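Cytochrome C549 (Arthrospira maxima, PDB 1F1C) carries one covalently bound heme c and is thought, as an extrinsic lumenal subunit of photosystem II, to stabilise the oxygen-evolving complex. Local coordinates at residues L5-I10 with G14-L19; A68-Y73 with G115-Q120. All blocks are in the same frame, centred on the assembly; numbering follows the deposited sequence.

Interaction 1 of 2, residues L5-I10 with G14-L19; sequences LRTFPI and GDTAVL
Backbone hydrogen bonds join Phe8 and Ala17 in both directions, from Phe8 N to Ala17 O (3.0 Å) and from Ala17 N to Phe8 O (2.9 Å), as befits an antiparallel hydrogen-bonded pair. Leu19 N extends the pattern by donating to Arg6 O. Near the turn, Ile10 N donates to Asp15 O (2.9 Å). Between the Arg6-Leu19 and Phe8-Ala17 bonds, the CA atoms of Thr7 and Val18, a non-hydrogen-bonded pair, come to 4.4 Å. The strands 7-9 and 16-18 thus form a beta hairpin, the two-stranded antiparallel sheet of this cytochrome, at the protein surface.

Apolar contacts differ on its two faces. On the Phe8 and Ala17 face, Leu19 crosses the Phe8 side chain at about a right angle and sets CD1 against the ring edge, 3.7 Å from Phe8 CD1; the ring also packs on Leu118 and Leu119 of helix 107-124. Beside Ala17, Ile10 CB lies 3.9 Å from Ala17 CB. On the other face, Val18 CG2 lies 3.9 Å from Thr7 OG1, which is hydrogen-bonded to Glu3 O. A chi1 of -61° sets Thr7 OG1 beside the backbone N and leaves CG2 anti to it, reaching along the strand to Thr16 CB at 3.7 Å.

Interaction 2 of 2, residues A68-Y73 with G115-Q120; sequences AALVDY and GYILLQ. With HEC (heme c), chain C.
Leu70 and Leu118 meet end to end, one from helix 67-75 and the other from helix 107-124. Both helices belong to the helical cytochrome c fold that encloses the heme, and this small, buried contact joins them beside the cofactor. The packing is tight, with Leu70 CD1 3.5 Å from Leu118 CD2 and close to Leu118 CG as well. The nearly straight Leu70 chain (chi2 178°) carries CD1 outward to this meeting, and the same methyl brushes Ile117 CG2 at 4.2 Å.

The two branches of Leu70 divide their work: CD1 serves the helix contact, whereas CD2 faces the heme, 3.8 Å from its methyl CMA. Ile117 is split in a similar way, since its CG2 turns to Leu70 while CD1 touches the heme methyl CMB. The two residues therefore meet each other and line the heme pocket at once.

One turn along from Leu70, Tyr73 swings its side chain to the heme with CG anti to the backbone N (chi1 -171°). Its ring lies nearly parallel to the porphyrin and presents one face to a pyrrole, with Tyr73 CE2 3.4 Å from heme C2A. Its other neighbours include His90, an axial ligand of the heme iron, whose ring it meets edge-to-face. Asp72, on the same helix, forms a salt bridge with Arg64.

On helix 107-124, Tyr116 turns its ring to that of Phe31 from helix 21-34. Tyr116 O accepts from Leu119 N, Gln120 N and Gln120 NE2, and Gln120 CG sits 3.9 Å above one face of the Tyr116 ring, near the edge of the ring rather than over its centre.

How the interactions relate
The contacts, with centres 11 Å apart, meet directly and lead from the surface hairpin inward to the heme. Interaction 1 abuts both helices of interaction 2: Ile10 O lies 2.7 Å from Ala68 N, a probable hydrogen bond to helix 67-75, while Phe8 CD2 packs 3.8 Å from Leu118 CB on helix 107-124. Leu19 CD2 rests 3.6 Å from Gly115 CA on the same helix. Leu118 thus lies between Phe8 of the hairpin and Leu70, which touches the heme. The hairpin itself stays remote, the Leu19 side chain being about 13 Å from the heme between nearest atoms, whereas the Ile117 side chain is about 7 Å from that of the axial ligand His39.

Interaction 1 of 2, residues L5-I10 with G14-L19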
ATOM      1  N   LEU A   5     -29.762 -12.969 -10.919  1.00 45.56           N
ATOM      2  CA  LEU A   5     -28.555 -12.166 -10.992  1.00 39.78           C
ATOM      3  C   LEU A   5     -27.955 -11.995  -9.607  1.00 36.34           C
ATOM      4  O   LEU A   5     -26.741 -11.829  -9.463  1.00 36.50           O
ATOM      5  CB  LEU A   5     -28.867 -10.792 -11.584  1.00 39.47           C
ATOM      6  CG  LEU A   5     -29.329 -10.762 -13.043  1.00 45.87           C
ATOM      7  CD1 LEU A   5     -29.740  -9.348 -13.396  1.00 50.93           C
ATOM      8  CD2 LEU A   5     -28.216 -11.248 -13.972  1.00 46.38           C
ATOM      9  N   ARG A   6     -28.813 -12.049  -8.595  1.00 31.25           N
ATOM     10  CA  ARG A   6     -28.398 -11.875  -7.212  1.00 33.27           C
ATOM     11  C   ARG A   6     -27.991 -13.177  -6.526  1.00 31.47           C
ATOM     12  O   ARG A   6     -27.930 -13.242  -5.302  1.00 27.64           O
ATOM     13  CB  ARG A   6     -29.514 -11.182  -6.428  1.00 34.56           C
ATOM     14  CG  ARG A   6     -29.756  -9.742  -6.885  1.00 42.45           C
ATOM     15  CD  ARG A   6     -31.195  -9.299  -6.689  1.00 44.86           C
ATOM     16  NE  ARG A   6     -31.635  -9.430  -5.305  1.00 54.27           N
ATOM     17  CZ  ARG A   6     -32.673 -10.168  -4.920  1.00 57.75           C
ATOM     18  NH1 ARG A   6     -33.386 -10.846  -5.815  1.00 55.36           N
ATOM     19  NH2 ARG A   6     -33.001 -10.231  -3.637  1.00 62.86           N
ATOM     20  N   THR A   7     -27.713 -14.204  -7.325  1.00 30.55           N
ATOM     21  CA  THR A   7     -27.275 -15.497  -6.806  1.00 32.77           C
ATOM     22  C   THR A   7     -25.767 -15.575  -7.046  1.00 34.58           C
ATOM     23  O   THR A   7     -25.327 -15.559  -8.194  1.00 28.97           O
ATOM     24  CB  THR A   7     -27.942 -16.680  -7.552  1.00 34.30           C
ATOM     25  OG1 THR A   7     -29.368 -16.620  -7.401  1.00 38.66           O
ATOM     26  CG2 THR A   7     -27.452 -18.000  -6.988  1.00 36.67           C
ATOM     27  N   PHE A   8     -24.977 -15.649  -5.974  1.00 29.37           N
ATOM     28  CA  PHE A   8     -23.531 -15.719  -6.119  1.00 31.68           C
ATOM     29  C   PHE A   8     -22.967 -16.913  -5.381  1.00 32.93           C
ATOM     30  O   PHE A   8     -23.630 -17.492  -4.524  1.00 33.40           O
ATOM     31  CB  PHE A   8     -22.860 -14.466  -5.553  1.00 28.59           C
ATOM     32  CG  PHE A   8     -23.583 -13.200  -5.861  1.00 31.11           C
ATOM     33  CD1 PHE A   8     -24.571 -12.732  -5.006  1.00 31.01           C
ATOM     34  CD2 PHE A   8     -23.299 -12.483  -7.020  1.00 25.29           C
ATOM     35  CE1 PHE A   8     -25.273 -11.568  -5.301  1.00 39.11           C
ATOM     36  CE2 PHE A   8     -23.995 -11.314  -7.327  1.00 33.17           C
ATOM     37  CZ  PHE A   8     -24.985 -10.855  -6.467  1.00 35.19           C
ATOM     38  N   PRO A   9     -21.731 -17.304  -5.712  1.00 30.46           N
ATOM     39  CA  PRO A   9     -21.117 -18.440  -5.032  1.00 29.82           C
ATOM     40  C   PRO A   9     -20.698 -17.866  -3.682  1.00 32.49           C
ATOM     41  O   PRO A   9     -19.961 -16.879  -3.639  1.00 32.69           O
ATOM     42  CB  PRO A   9     -19.899 -18.760  -5.899  1.00 34.15           C
ATOM     43  CG  PRO A   9     -20.151 -18.046  -7.194  1.00 32.86           C
ATOM     44  CD  PRO A   9     -20.859 -16.801  -6.783  1.00 33.48           C
ATOM     45  N   ILE A  10     -21.165 -18.453  -2.586  1.00 34.65           N
ATOM     46  CA  ILE A  10     -20.807 -17.935  -1.273  1.00 35.52           C
ATOM     47  C   ILE A  10     -19.418 -18.404  -0.856  1.00 35.48           C
ATOM     48  O   ILE A  10     -18.714 -17.710  -0.124  1.00 37.48           O
ATOM     49  CB  ILE A  10     -21.818 -18.365  -0.191  1.00 37.08           C
ATOM     50  CG1 ILE A  10     -21.356 -17.826   1.165  1.00 41.51           C
ATOM     51  CG2 ILE A  10     -21.940 -19.878  -0.161  1.00 39.87           C
ATOM     52  CD1 ILE A  10     -22.078 -18.412   2.343  1.00 47.29           C
ATOM     53  N   GLY A  14     -18.756 -24.139  -4.196  1.00 44.59           N
ATOM     54  CA  GLY A  14     -19.852 -24.052  -5.139  1.00 39.62           C
ATOM     55  C   GLY A  14     -21.199 -23.687  -4.541  1.00 40.23           C
ATOM     56  O   GLY A  14     -22.169 -23.534  -5.282  1.00 40.28           O
ATOM     57  N   ASP A  15     -21.284 -23.559  -3.219  1.00 36.29           N
ATOM     58  CA  ASP A  15     -22.551 -23.192  -2.588  1.00 35.35           C
ATOM     59  C   ASP A  15     -23.035 -21.848  -3.138  1.00 36.73           C
ATOM     60  O   ASP A  15     -22.233 -20.972  -3.475  1.00 30.89           O
ATOM     61  CB  ASP A  15     -22.401 -23.056  -1.069  1.00 38.26           C
ATOM     62  CG  ASP A  15     -22.158 -24.383  -0.368  1.00 37.93           C
ATOM     63  OD1 ASP A  15     -22.128 -25.437  -1.042  1.00 36.39           O
ATOM     64  OD2 ASP A  15     -21.998 -24.362   0.875  1.00 35.97           O
ATOM     65  N   THR A  16     -24.349 -21.682  -3.227  1.00 33.64           N
ATOM     66  CA  THR A  16     -24.907 -20.434  -3.718  1.00 35.25           C
ATOM     67  C   THR A  16     -25.649 -19.698  -2.613  1.00 31.29           C
ATOM     68  O   THR A  16     -26.124 -20.301  -1.655  1.00 31.30           O
ATOM     69  CB  THR A  16     -25.873 -20.659  -4.912  1.00 32.25           C
ATOM     70  OG1 THR A  16     -26.868 -21.620  -4.549  1.00 40.81           O
ATOM     71  CG2 THR A  16     -25.110 -21.156  -6.134  1.00 35.62           C
ATOM     72  N   ALA A  17     -25.722 -18.381  -2.752  1.00 29.83           N
ATOM     73  CA  ALA A  17     -26.409 -17.527  -1.797  1.00 28.16           C
ATOM     74  C   ALA A  17     -27.149 -16.447  -2.567  1.00 27.72           C
ATOM     75  O   ALA A  17     -26.647 -15.904  -3.549  1.00 33.50           O
ATOM     76  CB  ALA A  17     -25.415 -16.892  -0.848  1.00 25.42           C
ATOM     77  N   VAL A  18     -28.352 -16.132  -2.131  1.00 26.51           N
ATOM     78  CA  VAL A  18     -29.117 -15.106  -2.800  1.00 29.86           C
ATOM     79  C   VAL A  18     -29.091 -13.872  -1.919  1.00 30.35           C
ATOM     80  O   VAL A  18     -29.656 -13.873  -0.833  1.00 41.79           O
ATOM     81  CB  VAL A  18     -30.567 -15.556  -3.026  1.00 32.28           C
ATOM     82  CG1 VAL A  18     -31.299 -14.533  -3.888  1.00 26.57           C
ATOM     83  CG2 VAL A  18     -30.584 -16.932  -3.688  1.00 27.17           C
ATOM     84  N   LEU A  19     -28.408 -12.828  -2.366  1.00 26.95           N
ATOM     85  CA  LEU A  19     -28.352 -11.608  -1.580  1.00 32.15           C
ATOM     86  C   LEU A  19     -29.537 -10.719  -1.898  1.00 27.68           C
ATOM     87  O   LEU A  19     -30.063 -10.737  -3.007  1.00 28.93           O
ATOM     88  CB  LEU A  19     -27.058 -10.837  -1.849  1.00 30.25           C
ATOM     89  CG  LEU A  19     -25.834 -11.291  -1.057  1.00 32.79           C
ATOM     90  CD1 LEU A  19     -25.472 -12.719  -1.447  1.00 35.26           C
ATOM     91  CD2 LEU A  19     -24.674 -10.341  -1.330  1.00 26.56           C
TER

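Interaction 2 of 2, residues A68-Y73 with G115-Q120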
ATOM      1  N   ALA A  68     -17.034 -15.597   0.236  1.00 21.88           N
ATOM      2  CA  ALA A  68     -16.118 -15.910   1.335  1.00 28.63           C
ATOM      3  C   ALA A  68     -14.696 -15.466   1.028  1.00 24.41           C
ATOM      4  O   ALA A  68     -14.015 -14.887   1.883  1.00 25.13           O
ATOM      5  CB  ALA A  68     -16.133 -17.419   1.641  1.00 26.90           C
ATOM      6  N   ALA A  69     -14.253 -15.744  -0.194  1.00 18.83           N
ATOM      7  CA  ALA A  69     -12.905 -15.392  -0.606  1.00 23.32           C
ATOM      8  C   ALA A  69     -12.724 -13.891  -0.619  1.00 24.21           C
ATOM      9  O   ALA A  69     -11.682 -13.387  -0.199  1.00 28.15           O
ATOM     10  CB  ALA A  69     -12.617 -15.968  -1.974  1.00 21.51           C
ATOM     11  N   LEU A  70     -13.740 -13.171  -1.083  1.00 23.14           N
ATOM     12  CA  LEU A  70     -13.655 -11.718  -1.134  1.00 23.87           C
ATOM     13  C   LEU A  70     -13.655 -11.146   0.282  1.00 26.48           C
ATOM     14  O   LEU A  70     -12.898 -10.221   0.595  1.00 18.34           O
ATOM     15  CB  LEU A  70     -14.815 -11.144  -1.946  1.00 22.41           C
ATOM     16  CG  LEU A  70     -14.621 -11.355  -3.455  1.00 24.04           C
ATOM     17  CD1 LEU A  70     -15.819 -10.810  -4.215  1.00 21.07           C
ATOM     18  CD2 LEU A  70     -13.331 -10.661  -3.903  1.00 23.77           C
ATOM     19  N   VAL A  71     -14.495 -11.708   1.142  1.00 25.54           N
ATOM     20  CA  VAL A  71     -14.549 -11.241   2.517  1.00 28.50           C
ATOM     21  C   VAL A  71     -13.199 -11.463   3.196  1.00 29.19           C
ATOM     22  O   VAL A  71     -12.703 -10.579   3.899  1.00 30.09           O
ATOM     23  CB  VAL A  71     -15.658 -11.965   3.297  1.00 32.24           C
ATOM     24  CG1 VAL A  71     -15.590 -11.588   4.775  1.00 35.15           C
ATOM     25  CG2 VAL A  71     -17.008 -11.585   2.722  1.00 30.20           C
ATOM     26  N   ASP A  72     -12.600 -12.633   2.962  1.00 28.86           N
ATOM     27  CA  ASP A  72     -11.296 -12.975   3.534  1.00 25.36           C
ATOM     28  C   ASP A  72     -10.259 -11.974   3.079  1.00 30.77           C
ATOM     29  O   ASP A  72      -9.430 -11.500   3.866  1.00 33.02           O
ATOM     30  CB  ASP A  72     -10.853 -14.368   3.074  1.00 27.85           C
ATOM     31  CG  ASP A  72      -9.445 -14.728   3.544  1.00 30.09           C
ATOM     32  OD1 ASP A  72      -8.633 -15.179   2.708  1.00 32.34           O
ATOM     33  OD2 ASP A  72      -9.145 -14.572   4.750  1.00 36.99           O
ATOM     34  N   TYR A  73     -10.304 -11.666   1.787  1.00 29.62           N
ATOM     35  CA  TYR A  73      -9.365 -10.733   1.195  1.00 29.59           C
ATOM     36  C   TYR A  73      -9.331  -9.391   1.917  1.00 32.28           C
ATOM     37  O   TYR A  73      -8.255  -8.867   2.201  1.00 32.67           O
ATOM     38  CB  TYR A  73      -9.696 -10.493  -0.280  1.00 26.87           C
ATOM     39  CG  TYR A  73      -8.610  -9.706  -0.955  1.00 29.81           C
ATOM     40  CD1 TYR A  73      -7.489 -10.347  -1.497  1.00 26.25           C
ATOM     41  CD2 TYR A  73      -8.641  -8.313  -0.956  1.00 22.88           C
ATOM     42  CE1 TYR A  73      -6.424  -9.611  -2.021  1.00 30.41           C
ATOM     43  CE2 TYR A  73      -7.581  -7.572  -1.462  1.00 28.02           C
ATOM     44  CZ  TYR A  73      -6.477  -8.224  -1.996  1.00 28.69           C
ATOM     45  OH  TYR A  73      -5.439  -7.484  -2.511  1.00 29.91           O
ATOM     46  N   GLY A 115     -20.733  -9.029  -2.440  1.00 21.39           N
ATOM     47  CA  GLY A 115     -21.833  -9.270  -3.346  1.00 20.19           C
ATOM     48  C   GLY A 115     -21.848  -8.206  -4.425  1.00 23.57           C
ATOM     49  O   GLY A 115     -22.099  -8.497  -5.597  1.00 23.47           O
ATOM     50  N   TYR A 116     -21.587  -6.964  -4.028  1.00 21.77           N
ATOM     51  CA  TYR A 116     -21.565  -5.849  -4.973  1.00 24.60           C
ATOM     52  C   TYR A 116     -20.512  -6.091  -6.053  1.00 25.34           C
ATOM     53  O   TYR A 116     -20.810  -6.046  -7.251  1.00 26.31           O
ATOM     54  CB  TYR A 116     -21.249  -4.532  -4.247  1.00 20.75           C
ATOM     55  CG  TYR A 116     -21.032  -3.375  -5.190  1.00 23.94           C
ATOM     56  CD1 TYR A 116     -22.083  -2.862  -5.944  1.00 30.32           C
ATOM     57  CD2 TYR A 116     -19.765  -2.821  -5.363  1.00 27.63           C
ATOM     58  CE1 TYR A 116     -21.880  -1.828  -6.851  1.00 32.06           C
ATOM     59  CE2 TYR A 116     -19.551  -1.787  -6.262  1.00 30.18           C
ATOM     60  CZ  TYR A 116     -20.613  -1.297  -7.004  1.00 33.27           C
ATOM     61  OH  TYR A 116     -20.406  -0.279  -7.906  1.00 40.53           O
ATOM     62  N   ILE A 117     -19.278  -6.337  -5.623  1.00 23.72           N
ATOM     63  CA  ILE A 117     -18.189  -6.587  -6.554  1.00 27.37           C
ATOM     64  C   ILE A 117     -18.557  -7.675  -7.558  1.00 27.21           C
ATOM     65  O   ILE A 117     -18.376  -7.490  -8.758  1.00 27.87           O
ATOM     66  CB  ILE A 117     -16.887  -7.000  -5.807  1.00 27.25           C
ATOM     67  CG1 ILE A 117     -16.324  -5.795  -5.025  1.00 27.58           C
ATOM     68  CG2 ILE A 117     -15.867  -7.561  -6.814  1.00 26.45           C
ATOM     69  CD1 ILE A 117     -15.078  -6.094  -4.147  1.00 19.06           C
ATOM     70  N   LEU A 118     -19.084  -8.797  -7.067  1.00 29.56           N
ATOM     71  CA  LEU A 118     -19.461  -9.923  -7.927  1.00 30.47           C
ATOM     72  C   LEU A 118     -20.664  -9.624  -8.817  1.00 33.26           C
ATOM     73  O   LEU A 118     -20.876 -10.285  -9.838  1.00 31.32           O
ATOM     74  CB  LEU A 118     -19.769 -11.171  -7.081  1.00 28.34           C
ATOM     75  CG  LEU A 118     -18.686 -11.725  -6.143  1.00 29.65           C
ATOM     76  CD1 LEU A 118     -19.288 -12.862  -5.326  1.00 24.97           C
ATOM     77  CD2 LEU A 118     -17.480 -12.205  -6.930  1.00 23.81           C
ATOM     78  N   LEU A 119     -21.458  -8.633  -8.432  1.00 30.42           N
ATOM     79  CA  LEU A 119     -22.631  -8.274  -9.209  1.00 26.00           C
ATOM     80  C   LEU A 119     -22.297  -7.471 -10.463  1.00 27.25           C
ATOM     81  O   LEU A 119     -22.822  -7.753 -11.530  1.00 21.83           O
ATOM     82  CB  LEU A 119     -23.600  -7.460  -8.355  1.00 26.63           C
ATOM     83  CG  LEU A 119     -24.859  -6.958  -9.076  1.00 25.22           C
ATOM     84  CD1 LEU A 119     -25.748  -8.127  -9.468  1.00 18.88           C
ATOM     85  CD2 LEU A 119     -25.612  -6.008  -8.154  1.00 30.23           C
ATOM     86  N   GLN A 120     -21.410  -6.488 -10.331  1.00 24.34           N
ATOM     87  CA  GLN A 120     -21.061  -5.610 -11.435  1.00 24.63           C
ATOM     88  C   GLN A 120     -20.875  -6.232 -12.815  1.00 28.28           C
ATOM     89  O   GLN A 120     -21.511  -5.794 -13.771  1.00 28.92           O
ATOM     90  CB  GLN A 120     -19.862  -4.761 -11.038  1.00 19.65           C
ATOM     91  CG  GLN A 120     -20.173  -3.944  -9.803  1.00 27.76           C
ATOM     92  CD  GLN A 120     -21.566  -3.325  -9.864  1.00 30.63           C
ATOM     93  OE1 GLN A 120     -21.822  -2.425 -10.654  1.00 24.94           O
ATOM     94  NE2 GLN A 120     -22.471  -3.824  -9.037  1.00 30.14           N
TER
HETATM   95 FE   HEC C 200      -7.846  -3.203  -3.453  1.00 25.79          FE
HETATM   96  CHA HEC C 200      -6.253  -5.744  -5.048  1.00 19.78           C
HETATM   97  CHB HEC C 200     -10.677  -5.238  -3.115  1.00 23.59           C
HETATM   98  CHC HEC C 200      -9.471  -0.813  -1.652  1.00 25.04           C
HETATM   99  CHD HEC C 200      -5.320  -1.082  -4.196  1.00 24.77           C
HETATM  100  NA  HEC C 200      -8.319  -5.084  -3.904  1.00 18.86           N
HETATM  101  C1A HEC C 200      -7.533  -5.999  -4.551  1.00 19.10           C
HETATM  102  C2A HEC C 200      -8.276  -7.211  -4.764  1.00 18.64           C
HETATM  103  C3A HEC C 200      -9.491  -7.075  -4.234  1.00 21.48           C
HETATM  104  C4A HEC C 200      -9.538  -5.744  -3.740  1.00 20.59           C
HETATM  105  CMA HEC C 200     -10.543  -8.144  -3.984  1.00 17.67           C
HETATM  106  CAA HEC C 200      -7.777  -8.450  -5.430  1.00 20.57           C
HETATM  107  CBA HEC C 200      -8.004  -8.262  -6.907  1.00 25.45           C
HETATM  108  CGA HEC C 200      -7.734  -9.523  -7.676  1.00 24.48           C
HETATM  109  O1A HEC C 200      -7.302 -10.511  -7.052  1.00 30.62           O
HETATM  110  O2A HEC C 200      -7.952  -9.528  -8.900  1.00 26.92           O
HETATM  111  NB  HEC C 200      -9.637  -3.061  -2.563  1.00 26.23           N
HETATM  112  C1B HEC C 200     -10.706  -3.988  -2.547  1.00 25.37           C
HETATM  113  C2B HEC C 200     -11.788  -3.538  -1.736  1.00 28.36           C
HETATM  114  C3B HEC C 200     -11.397  -2.358  -1.214  1.00 27.75           C
HETATM  115  C4B HEC C 200     -10.105  -2.032  -1.775  1.00 22.67           C
HETATM  116  CMB HEC C 200     -13.128  -4.216  -1.506  1.00 26.38           C
HETATM  117  CAB HEC C 200     -12.112  -1.620  -0.271  1.00 29.92           C
HETATM  118  CBB HEC C 200     -12.376  -2.123   1.017  1.00 30.18           C
HETATM  119  NC  HEC C 200      -7.488  -1.352  -3.054  1.00 24.52           N
HETATM  120  C1C HEC C 200      -8.274  -0.488  -2.309  1.00 26.18           C
HETATM  121  C2C HEC C 200      -7.691   0.810  -2.238  1.00 26.11           C
HETATM  122  C3C HEC C 200      -6.494   0.748  -2.890  1.00 32.20           C
HETATM  123  C4C HEC C 200      -6.400  -0.607  -3.442  1.00 25.37           C
HETATM  124  CMC HEC C 200      -8.320   2.056  -1.619  1.00 28.57           C
HETATM  125  CAC HEC C 200      -5.624   1.848  -3.104  1.00 24.61           C
HETATM  126  CBC HEC C 200      -5.050   2.572  -2.015  1.00 24.09           C
HETATM  127  ND  HEC C 200      -6.119  -3.389  -4.364  1.00 24.73           N
HETATM  128  C1D HEC C 200      -5.159  -2.420  -4.549  1.00 22.41           C
HETATM  129  C2D HEC C 200      -4.022  -2.937  -5.231  1.00 19.78           C
HETATM  130  C3D HEC C 200      -4.286  -4.238  -5.466  1.00 22.07           C
HETATM  131  C4D HEC C 200      -5.601  -4.517  -4.955  1.00 23.39           C
HETATM  132  CMD HEC C 200      -2.840  -2.117  -5.796  1.00 18.72           C
HETATM  133  CAD HEC C 200      -3.335  -5.271  -6.080  1.00 28.30           C
HETATM  134  CBD HEC C 200      -2.441  -5.933  -5.033  1.00 26.87           C
HETATM  135  CGD HEC C 200      -1.545  -7.020  -5.619  1.00 29.78           C
HETATM  136  O1D HEC C 200      -2.058  -8.067  -6.053  1.00 28.92           O
HETATM  137  O2D HEC C 200      -0.314  -6.825  -5.651  1.00 34.35           O